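Local coordinates for protein HTH-type transcriptional activator ampR (Citrobacter freundii, PDB 3KOS) that regulates expression of the AmpC beta-lactamase gene as a LysR-family transcription factor, of which this chain is the effector-binding domain, at residues L59-R64 with P194-F199; D72-Y77 with I184-S189; L102-L107 with M150-A155. One frame throughout, in Å; residues are numbered along the deposited sequence.

In the fold
The three contacts are concentric along the chain and none cross. Strand 61-66 opens contact 1, strand 73-86 opens contact 2, and residues 102-107 open contact 3. Residues 150-155 then close contact 3, the shortest loop. Strand 181-187 returns to close contact 2, and helix 194-209 closes contact 1. Contacts 1 and 2 are neighbours, with centres about 9 Å apart, and share the sheet through strands 61-66 and 181-187. Contact 3 lies on the opposite side of the chain's centre, its centre about 35 Å from that of contact 1. Strand 73-86 links the two regions, pairing with 181-187 and with 153-156.

Contact 1: L59-R64 with P194-F199; sequences LDYTIR and PAMREF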
loop_
_atom_site.group_PDB
_atom_site.type_symbol
_atom_site.label_atom_id
_atom_site.label_comp_id
_atom_site.label_asym_id
_atom_site.label_seq_id
_atom_site.Cartn_x
_atom_site.Cartn_y
_atom_site.Cartn_z
ATOM N N LEU A 59 -4.376 10.937 16.270
ATOM C CA LEU A 59 -4.713 11.722 15.087
ATOM C C LEU A 59 -5.711 12.835 15.386
ATOM O O LEU A 59 -6.574 12.687 16.252
ATOM C CB LEU A 59 -5.303 10.819 14.008
ATOM C CG LEU A 59 -4.434 9.648 13.543
ATOM C CD1 LEU A 59 -5.202 8.829 12.514
ATOM C CD2 LEU A 59 -3.106 10.142 12.975
ATOM N N ASP A 60 -5.604 13.938 14.654
ATOM C CA ASP A 60 -6.661 14.952 14.669
ATOM C C ASP A 60 -7.790 14.538 13.733
ATOM O O ASP A 60 -8.957 14.478 14.133
ATOM C CB ASP A 60 -6.089 16.318 14.270
ATOM C CG ASP A 60 -5.107 16.845 15.294
ATOM O OD1 ASP A 60 -5.448 16.818 16.498
ATOM O OD2 ASP A 60 -4.002 17.272 14.913
ATOM N N TYR A 61 -7.422 14.240 12.484
ATOM C CA TYR A 61 -8.358 13.801 11.463
ATOM C C TYR A 61 -7.919 12.462 10.874
ATOM O O TYR A 61 -6.728 12.153 10.834
ATOM C CB TYR A 61 -8.378 14.789 10.302
ATOM C CG TYR A 61 -9.295 15.985 10.465
ATOM C CD1 TYR A 61 -10.585 15.846 10.967
ATOM C CD2 TYR A 61 -8.881 17.245 10.058
ATOM C CE1 TYR A 61 -11.432 16.950 11.083
ATOM C CE2 TYR A 61 -9.714 18.343 10.174
ATOM C CZ TYR A 61 -10.981 18.189 10.688
ATOM O OH TYR A 61 -11.795 19.302 10.785
ATOM N N THR A 62 -8.892 11.709 10.380
ATOM C CA THR A 62 -8.639 10.489 9.612
ATOM C C THR A 62 -9.305 10.636 8.248
ATOM O O THR A 62 -10.487 10.966 8.158
ATOM C CB THR A 62 -9.266 9.277 10.308
ATOM O OG1 THR A 62 -8.750 9.173 11.639
ATOM C CG2 THR A 62 -8.960 7.991 9.539
ATOM N N ILE A 63 -8.555 10.419 7.173
ATOM C CA ILE A 63 -9.193 10.377 5.868
ATOM C C ILE A 63 -9.316 8.908 5.508
ATOM O O ILE A 63 -8.344 8.172 5.601
ATOM C CB ILE A 63 -8.416 11.162 4.819
ATOM C CG1 ILE A 63 -8.487 12.665 5.162
ATOM C CG2 ILE A 63 -9.001 10.882 3.438
ATOM C CD1 ILE A 63 -7.657 13.561 4.243
ATOM N N ARG A 64 -10.524 8.487 5.145
ATOM C CA ARG A 64 -10.822 7.072 5.017
ATOM C C ARG A 64 -11.874 6.800 3.952
ATOM O O ARG A 64 -12.589 7.708 3.512
ATOM C CB ARG A 64 -11.322 6.540 6.364
ATOM C CG ARG A 64 -12.660 7.110 6.768
ATOM C CD ARG A 64 -12.773 7.195 8.289
ATOM N NE ARG A 64 -12.490 5.915 8.925
ATOM C CZ ARG A 64 -12.430 5.736 10.240
ATOM N NH1 ARG A 64 -12.160 4.534 10.740
ATOM N NH2 ARG A 64 -12.638 6.761 11.053
ATOM N N PRO A 194 -8.544 25.331 15.211
ATOM C CA PRO A 194 -8.599 26.194 14.027
ATOM C C PRO A 194 -7.868 25.582 12.830
ATOM O O PRO A 194 -8.326 25.729 11.698
ATOM C CB PRO A 194 -7.872 27.467 14.481
ATOM C CG PRO A 194 -7.958 27.453 15.965
ATOM C CD PRO A 194 -8.005 26.022 16.394
ATOM N N ALA A 195 -6.736 24.936 13.080
ATOM C CA ALA A 195 -5.957 24.316 12.005
ATOM C C ALA A 195 -6.785 23.232 11.318
ATOM O O ALA A 195 -6.760 23.101 10.094
ATOM C CB ALA A 195 -4.672 23.729 12.552
HETATM N N MSE A 196 -7.526 22.462 12.108
HETATM C CA MSE A 196 -8.409 21.438 11.550
HETATM C C MSE A 196 -9.510 22.060 10.691
HETATM O O MSE A 196 -9.758 21.615 9.569
HETATM C CB MSE A 196 -9.002 20.567 12.666
HETATM C CG MSE A 196 -7.948 19.715 13.370
HETATM SE SE MSE A 196 -8.598 18.996 15.092
HETATM C CE MSE A 196 -10.039 17.864 14.412
ATOM N N ARG A 197 -10.159 23.109 11.202
ATOM C CA ARG A 197 -11.230 23.738 10.443
ATOM C C ARG A 197 -10.690 24.264 9.123
ATOM O O ARG A 197 -11.347 24.165 8.088
ATOM C CB ARG A 197 -11.889 24.878 11.247
ATOM C CG ARG A 197 -12.807 24.404 12.369
ATOM C CD ARG A 197 -13.548 25.589 13.051
ATOM N NE ARG A 197 -12.650 26.351 13.912
ATOM C CZ ARG A 197 -12.391 26.031 15.177
ATOM N NH1 ARG A 197 -12.979 24.977 15.721
ATOM N NH2 ARG A 197 -11.552 26.760 15.902
ATOM N N GLU A 198 -9.495 24.836 9.166
ATOM C CA GLU A 198 -8.887 25.400 7.970
ATOM C C GLU A 198 -8.520 24.334 6.950
ATOM O O GLU A 198 -8.796 24.476 5.758
ATOM C CB GLU A 198 -7.686 26.265 8.350
ATOM C CG GLU A 198 -8.153 27.593 8.957
ATOM C CD GLU A 198 -7.049 28.429 9.551
ATOM O OE1 GLU A 198 -5.923 27.922 9.724
ATOM O OE2 GLU A 198 -7.322 29.610 9.864
ATOM N N PHE A 199 -7.901 23.258 7.417
ATOM C CA PHE A 199 -7.590 22.155 6.517
ATOM C C PHE A 199 -8.854 21.561 5.881
ATOM O O PHE A 199 -8.891 21.317 4.679
ATOM C CB PHE A 199 -6.794 21.069 7.235
ATOM C CG PHE A 199 -6.467 19.894 6.354
ATOM C CD1 PHE A 199 -7.326 18.814 6.281
ATOM C CD2 PHE A 199 -5.322 19.897 5.571
ATOM C CE1 PHE A 199 -7.038 17.728 5.461
ATOM C CE2 PHE A 199 -5.029 18.818 4.744
ATOM C CZ PHE A 199 -5.890 17.730 4.696
#
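Y61 and M196 make the tight part of this contact. M196 is a selenomethionine. Its CB presses on Y61 CE2 at 3.4 Å, and its CE lies over one face of the ring. CE stands 3.9 Å from the centroid of the Y61 ring, 19° off the normal, as a CH-pi contact. A bend at chi3 (64°) turns the methyl back over that face. M196 SE is higher above the same ring, 5.1 Å from its centroid, in a Met-aromatic contact. The carbonyl M196 O sits in the ring plane at the Y61 edge, 3.3 Å from CE2. S200, which follows F199 in the helix, hydrogen-bonds through its OG to both Y61 OH and M196 O. That fixes the phenol end beside the helix backbone.

D60 also packs against the selenium of M196. Its side chain crosses that of M196 at about a right angle, with D60 CB 3.8 Å from M196 SE. The carboxylate looks elsewhere: OD1 forms a salt bridge with R190, and OD2 bonds K15 N and a glycerol, probably from the crystallisation liquor.

The packing is looser around F199. I63 CD1 meets the edge of its ring at 4.4 Å from CE1. Y61 CD2 is 4.4 Å from F199 CD1. This part is nonetheless buried, for F199 also packs on L14 and I16 of strand 12-19 and meets F34 edge to face. The more solvent-accessible side carries R197, which points away from the strand and pairs with E192.

Strand 61-64 and helix 194-199 run 26° from parallel, their axes 11.3 Å apart. A helix laid on a sheet in this way is part of the alpha/beta architecture of the LysR effector-binding domain, which belongs to the periplasmic-binding-protein clan.

Contact 2: D72-Y77 with I184-S189; sequences DTDAQY and ITRLQS
D74 and R186 face each other across two antiparallel strands and are joined by a salt bridge. R186 NH2 gives a nearly straight bond of 3.2 Å to D74 OD2. D74 OD2 lies close to the guanidinium plane, at its edge, while the carboxylate and guanidinium planes stand 78° apart. NH2 comes to OD2 from above the carboxylate plane. A bend at chi3 (60°) folds the R186 chain and brings NH2 back toward the aspartate. R186 NH1 points elsewhere and bonds R190 O, with a weak second bond to Q188 O.

Beside this pair, on the same face of the sheet, Q76 CB rests on I184 CG2. The rest of the I184 side chain packs on Y61, I63 and F199. On the reverse face the two threonines cross, and T73 CG2 is pushed to 3.4 Å from T185 CB, tighter than usual for carbons. T73 CG2 points there because it is anti to the backbone N. A75 CB and T185 CG2 continue the row at 3.8 Å. The threonine hydroxyls look outward from the pair: T73 OG1 bonds H71 O, and T185 OG1 takes a bond from R64 NH2.

The backbones form a regular ladder. D74-R186 and Q76-I184 are hydrogen-bonded pairs, and T73-L187 and A75-T185 are non-hydrogen-bonded ones. The ladder ends with Q188 N, which bonds D72 O at 3.0 Å from above the carbonyl plane. The Q188 side chain lies over D72, its CG 3.3 Å from D72 C.

Strand 181-187 has strand 73-86 on one edge and strand 61-66 on the other, where T185 bonds T62. Helix 194-209 covers the face bearing I184 and R186: F199 packs on I184, M196 on R186, and S200 and T204 on Q76.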
loop_
_atom_site.group_PDB
_atom_site.type_symbol
_atom_site.label_atom_id
_atom_site.label_comp_id
_atom_site.label_asym_id
_atom_site.label_seq_id
_atom_site.Cartn_x
_atom_site.Cartn_y
_atom_site.Cartn_z
ATOM N N ASP A 72 -20.111 7.773 16.916
ATOM C CA ASP A 72 -19.305 8.705 17.718
ATOM C C ASP A 72 -18.246 9.403 16.857
ATOM O O ASP A 72 -17.114 9.643 17.291
ATOM C CB ASP A 72 -18.613 7.972 18.873
ATOM C CG ASP A 72 -19.571 7.135 19.702
ATOM O OD1 ASP A 72 -20.793 7.419 19.686
ATOM O OD2 ASP A 72 -19.094 6.192 20.375
ATOM N N THR A 73 -18.618 9.720 15.624
ATOM C CA THR A 73 -17.679 10.303 14.686
ATOM C C THR A 73 -18.335 11.415 13.897
ATOM O O THR A 73 -19.443 11.257 13.391
ATOM C CB THR A 73 -17.163 9.244 13.704
ATOM O OG1 THR A 73 -16.225 8.391 14.369
ATOM C CG2 THR A 73 -16.490 9.893 12.544
ATOM N N ASP A 74 -17.638 12.537 13.792
ATOM C CA ASP A 74 -18.084 13.641 12.968
ATOM C C ASP A 74 -17.453 13.458 11.597
ATOM O O ASP A 74 -16.244 13.615 11.453
ATOM C CB ASP A 74 -17.628 14.953 13.594
ATOM C CG ASP A 74 -18.192 16.166 12.889
ATOM O OD1 ASP A 74 -19.163 16.009 12.115
ATOM O OD2 ASP A 74 -17.663 17.278 13.117
ATOM N N ALA A 75 -18.269 13.126 10.600
ATOM C CA ALA A 75 -17.769 12.786 9.271
ATOM C C ALA A 75 -18.183 13.810 8.225
ATOM O O ALA A 75 -19.335 14.245 8.193
ATOM C CB ALA A 75 -18.258 11.395 8.866
ATOM N N GLN A 76 -17.239 14.192 7.371
ATOM C CA GLN A 76 -17.521 15.099 6.270
ATOM C C GLN A 76 -17.125 14.477 4.931
ATOM O O GLN A 76 -16.027 13.950 4.784
ATOM C CB GLN A 76 -16.810 16.442 6.479
ATOM C CG GLN A 76 -16.936 17.376 5.291
ATOM C CD GLN A 76 -16.824 18.840 5.681
ATOM O OE1 GLN A 76 -15.970 19.219 6.489
ATOM N NE2 GLN A 76 -17.688 19.674 5.102
ATOM N N TYR A 77 -18.033 14.525 3.964
ATOM C CA TYR A 77 -17.824 13.906 2.658
ATOM C C TYR A 77 -16.734 14.651 1.905
ATOM O O TYR A 77 -16.715 15.886 1.883
ATOM C CB TYR A 77 -19.140 13.924 1.870
ATOM C CG TYR A 77 -19.111 13.304 0.484
ATOM C CD1 TYR A 77 -18.786 14.065 -0.629
ATOM C CD2 TYR A 77 -19.458 11.973 0.289
ATOM C CE1 TYR A 77 -18.782 13.512 -1.896
ATOM C CE2 TYR A 77 -19.470 11.410 -0.981
ATOM C CZ TYR A 77 -19.130 12.191 -2.068
ATOM O OH TYR A 77 -19.135 11.644 -3.334
ATOM N N ILE A 184 -13.590 12.643 5.547
ATOM C CA ILE A 184 -12.670 13.043 6.607
ATOM C C ILE A 184 -13.426 12.984 7.946
ATOM O O ILE A 184 -14.549 13.463 8.047
ATOM C CB ILE A 184 -12.052 14.444 6.346
ATOM C CG1 ILE A 184 -10.964 14.760 7.388
ATOM C CG2 ILE A 184 -13.130 15.525 6.290
ATOM C CD1 ILE A 184 -10.023 15.916 6.987
ATOM N N THR A 185 -12.826 12.376 8.956
ATOM C CA THR A 185 -13.547 12.132 10.200
ATOM C C THR A 185 -12.765 12.568 11.434
ATOM O O THR A 185 -11.537 12.457 11.481
ATOM C CB THR A 185 -13.994 10.639 10.336
ATOM O OG1 THR A 185 -12.860 9.790 10.563
ATOM C CG2 THR A 185 -14.708 10.189 9.078
ATOM N N ARG A 186 -13.500 13.082 12.420
ATOM C CA ARG A 186 -12.944 13.473 13.710
ATOM C C ARG A 186 -13.697 12.679 14.770
ATOM O O ARG A 186 -14.926 12.622 14.746
ATOM C CB ARG A 186 -13.179 14.984 13.927
ATOM C CG ARG A 186 -12.805 15.513 15.297
ATOM C CD ARG A 186 -13.279 16.971 15.496
ATOM N NE ARG A 186 -14.732 17.112 15.366
ATOM C CZ ARG A 186 -15.579 17.031 16.388
ATOM N NH1 ARG A 186 -15.120 16.820 17.613
ATOM N NH2 ARG A 186 -16.881 17.166 16.190
ATOM N N LEU A 187 -12.980 12.043 15.685
ATOM C CA LEU A 187 -13.658 11.428 16.826
ATOM C C LEU A 187 -14.450 12.527 17.511
ATOM O O LEU A 187 -13.941 13.625 17.695
ATOM C CB LEU A 187 -12.652 10.841 17.811
ATOM C CG LEU A 187 -11.982 9.539 17.382
ATOM C CD1 LEU A 187 -11.073 9.028 18.490
ATOM C CD2 LEU A 187 -13.046 8.505 17.032
ATOM N N GLN A 188 -15.688 12.245 17.889
ATOM C CA GLN A 188 -16.495 13.268 18.543
ATOM C C GLN A 188 -15.831 13.775 19.816
ATOM O O GLN A 188 -16.050 14.911 20.225
ATOM C CB GLN A 188 -17.920 12.775 18.802
ATOM C CG GLN A 188 -18.715 12.602 17.514
ATOM C CD GLN A 188 -20.213 12.512 17.732
ATOM O OE1 GLN A 188 -20.683 11.901 18.699
ATOM N NE2 GLN A 188 -20.976 13.115 16.819
ATOM N N SER A 189 -14.984 12.949 20.419
ATOM C CA SER A 189 -14.290 13.341 21.643
ATOM C C SER A 189 -12.994 14.110 21.395
ATOM O O SER A 189 -12.338 14.538 22.342
ATOM C CB SER A 189 -14.002 12.110 22.503
ATOM O OG SER A 189 -13.203 11.185 21.793
HETATM O O HOH W 1 -15.527 9.799 20.333
#

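Contact 3: L102-L107 with M150-A155; sequences LKFPLL and MGVAIA
L107 N donates to V152 O at 2.9 Å, the shortest polar bond of this contact. One step back, V152 N returns a bond of 3.0 Å to P105 O. The two bonds hold L106 opposite V152 in a single bridge.

G151 makes the close approach possible. It has no side chain, and its CA comes to 3.2 Å from P105 O. L107 lies over this glycine, with CD1 3.7 Å from G151 O. Its CG is anti to the carbonyl carbon (chi1 -45°), which sets the isobutyl group against the 151-153 backbone. CD1 also reaches A153 CB at 4.1 Å.

Toward the other end, P105 CG rests 3.6 Å from M150 O, and F104 CB meets V152 CG2. L107 O bonds W115 NE1 of helix 114-121. M150, a selenomethionine, packs on F28 of the second subunit.

No charged side chain takes part. The backbone amides of L107 and V152 are satisfied across the contact, and the side chains that meet here are mostly aliphatic. The join therefore rests on main-chain hydrogen bonds and hydrophobic burial, linking strand 106-109 to residues 151-153.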
loop_
_atom_site.group_PDB
_atom_site.type_symbol
_atom_site.label_atom_id
_atom_site.label_comp_id
_atom_site.label_asym_id
_atom_site.label_seq_id
_atom_site.Cartn_x
_atom_site.Cartn_y
_atom_site.Cartn_z
ATOM N N LEU A 102 -13.260 -13.021 -16.673
ATOM C CA LEU A 102 -13.107 -14.296 -15.975
ATOM C C LEU A 102 -12.080 -15.237 -16.610
ATOM O O LEU A 102 -11.834 -16.338 -16.108
ATOM C CB LEU A 102 -14.467 -14.980 -15.808
ATOM C CG LEU A 102 -15.462 -14.122 -15.030
ATOM C CD1 LEU A 102 -16.831 -14.771 -14.952
ATOM C CD2 LEU A 102 -14.917 -13.842 -13.632
ATOM N N LYS A 103 -11.465 -14.801 -17.701
ATOM C CA LYS A 103 -10.305 -15.510 -18.222
ATOM C C LYS A 103 -9.162 -15.400 -17.225
ATOM O O LYS A 103 -8.257 -16.231 -17.213
ATOM C CB LYS A 103 -9.851 -14.896 -19.541
ATOM C CG LYS A 103 -10.773 -15.122 -20.715
ATOM C CD LYS A 103 -10.265 -14.296 -21.884
ATOM C CE LYS A 103 -11.130 -14.447 -23.111
ATOM N NZ LYS A 103 -10.556 -13.641 -24.222
ATOM N N PHE A 104 -9.212 -14.366 -16.387
ATOM C CA PHE A 104 -8.092 -14.038 -15.504
ATOM C C PHE A 104 -8.457 -14.122 -14.025
ATOM O O PHE A 104 -9.637 -14.137 -13.673
ATOM C CB PHE A 104 -7.561 -12.649 -15.852
ATOM C CG PHE A 104 -7.260 -12.481 -17.309
ATOM C CD1 PHE A 104 -6.115 -13.026 -17.854
ATOM C CD2 PHE A 104 -8.137 -11.812 -18.139
ATOM C CE1 PHE A 104 -5.840 -12.893 -19.201
ATOM C CE2 PHE A 104 -7.865 -11.673 -19.488
ATOM C CZ PHE A 104 -6.717 -12.217 -20.016
ATOM N N PRO A 105 -7.443 -14.200 -13.150
ATOM C CA PRO A 105 -7.731 -14.165 -11.714
ATOM C C PRO A 105 -8.300 -12.801 -11.353
ATOM O O PRO A 105 -8.081 -11.845 -12.087
ATOM C CB PRO A 105 -6.349 -14.341 -11.073
ATOM C CG PRO A 105 -5.523 -15.007 -12.125
ATOM C CD PRO A 105 -6.016 -14.448 -13.425
ATOM N N LEU A 106 -9.021 -12.723 -10.245
ATOM C CA LEU A 106 -9.625 -11.471 -9.829
ATOM C C LEU A 106 -8.876 -10.900 -8.636
ATOM O O LEU A 106 -8.421 -11.637 -7.769
ATOM C CB LEU A 106 -11.101 -11.675 -9.493
ATOM C CG LEU A 106 -11.983 -12.187 -10.645
ATOM C CD1 LEU A 106 -13.392 -12.479 -10.154
ATOM C CD2 LEU A 106 -12.012 -11.179 -11.790
ATOM N N LEU A 107 -8.746 -9.581 -8.605
ATOM C CA LEU A 107 -8.136 -8.891 -7.480
ATOM C C LEU A 107 -9.228 -8.056 -6.839
ATOM O O LEU A 107 -9.965 -7.356 -7.541
ATOM C CB LEU A 107 -7.008 -7.960 -7.957
ATOM C CG LEU A 107 -6.034 -8.560 -8.985
ATOM C CD1 LEU A 107 -4.956 -7.556 -9.384
ATOM C CD2 LEU A 107 -5.393 -9.840 -8.485
HETATM N N MSE A 150 -1.200 -9.591 -12.802
HETATM C CA MSE A 150 -1.553 -10.689 -11.904
HETATM C C MSE A 150 -3.049 -11.032 -11.998
HETATM O O MSE A 150 -3.468 -12.132 -11.655
HETATM C CB MSE A 150 -1.169 -10.382 -10.446
HETATM C CG MSE A 150 0.324 -10.166 -10.201
HETATM SE SE MSE A 150 1.331 -11.806 -10.640
HETATM C CE MSE A 150 0.566 -12.958 -9.267
ATOM N N GLY A 151 -3.852 -10.076 -12.446
ATOM C CA GLY A 151 -5.279 -10.287 -12.558
ATOM C C GLY A 151 -5.971 -8.980 -12.863
ATOM O O GLY A 151 -5.317 -7.958 -13.078
ATOM N N VAL A 152 -7.297 -9.019 -12.901
ATOM C CA VAL A 152 -8.093 -7.822 -13.119
ATOM C C VAL A 152 -8.525 -7.274 -11.765
ATOM O O VAL A 152 -9.092 -7.997 -10.952
ATOM C CB VAL A 152 -9.332 -8.133 -13.977
ATOM C CG1 VAL A 152 -10.179 -6.865 -14.177
ATOM C CG2 VAL A 152 -8.902 -8.707 -15.320
ATOM N N ALA A 153 -8.219 -6.002 -11.527
ATOM C CA ALA A 153 -8.552 -5.343 -10.271
ATOM C C ALA A 153 -9.900 -4.637 -10.376
ATOM O O ALA A 153 -10.406 -4.408 -11.466
ATOM C CB ALA A 153 -7.483 -4.324 -9.933
ATOM N N ILE A 154 -10.481 -4.308 -9.235
ATOM C CA ILE A 154 -11.611 -3.394 -9.219
ATOM C C ILE A 154 -11.362 -2.399 -8.096
ATOM O O ILE A 154 -11.129 -2.786 -6.945
ATOM C CB ILE A 154 -12.972 -4.138 -9.096
ATOM C CG1 ILE A 154 -14.141 -3.144 -9.224
ATOM C CG2 ILE A 154 -13.039 -4.952 -7.803
ATOM C CD1 ILE A 154 -15.508 -3.820 -9.376
ATOM N N ALA A 155 -11.382 -1.114 -8.438
ATOM C CA ALA A 155 -10.944 -0.083 -7.509
ATOM C C ALA A 155 -11.479 1.286 -7.908
ATOM O O ALA A 155 -12.006 1.450 -9.012
ATOM C CB ALA A 155 -9.408 -0.061 -7.436
#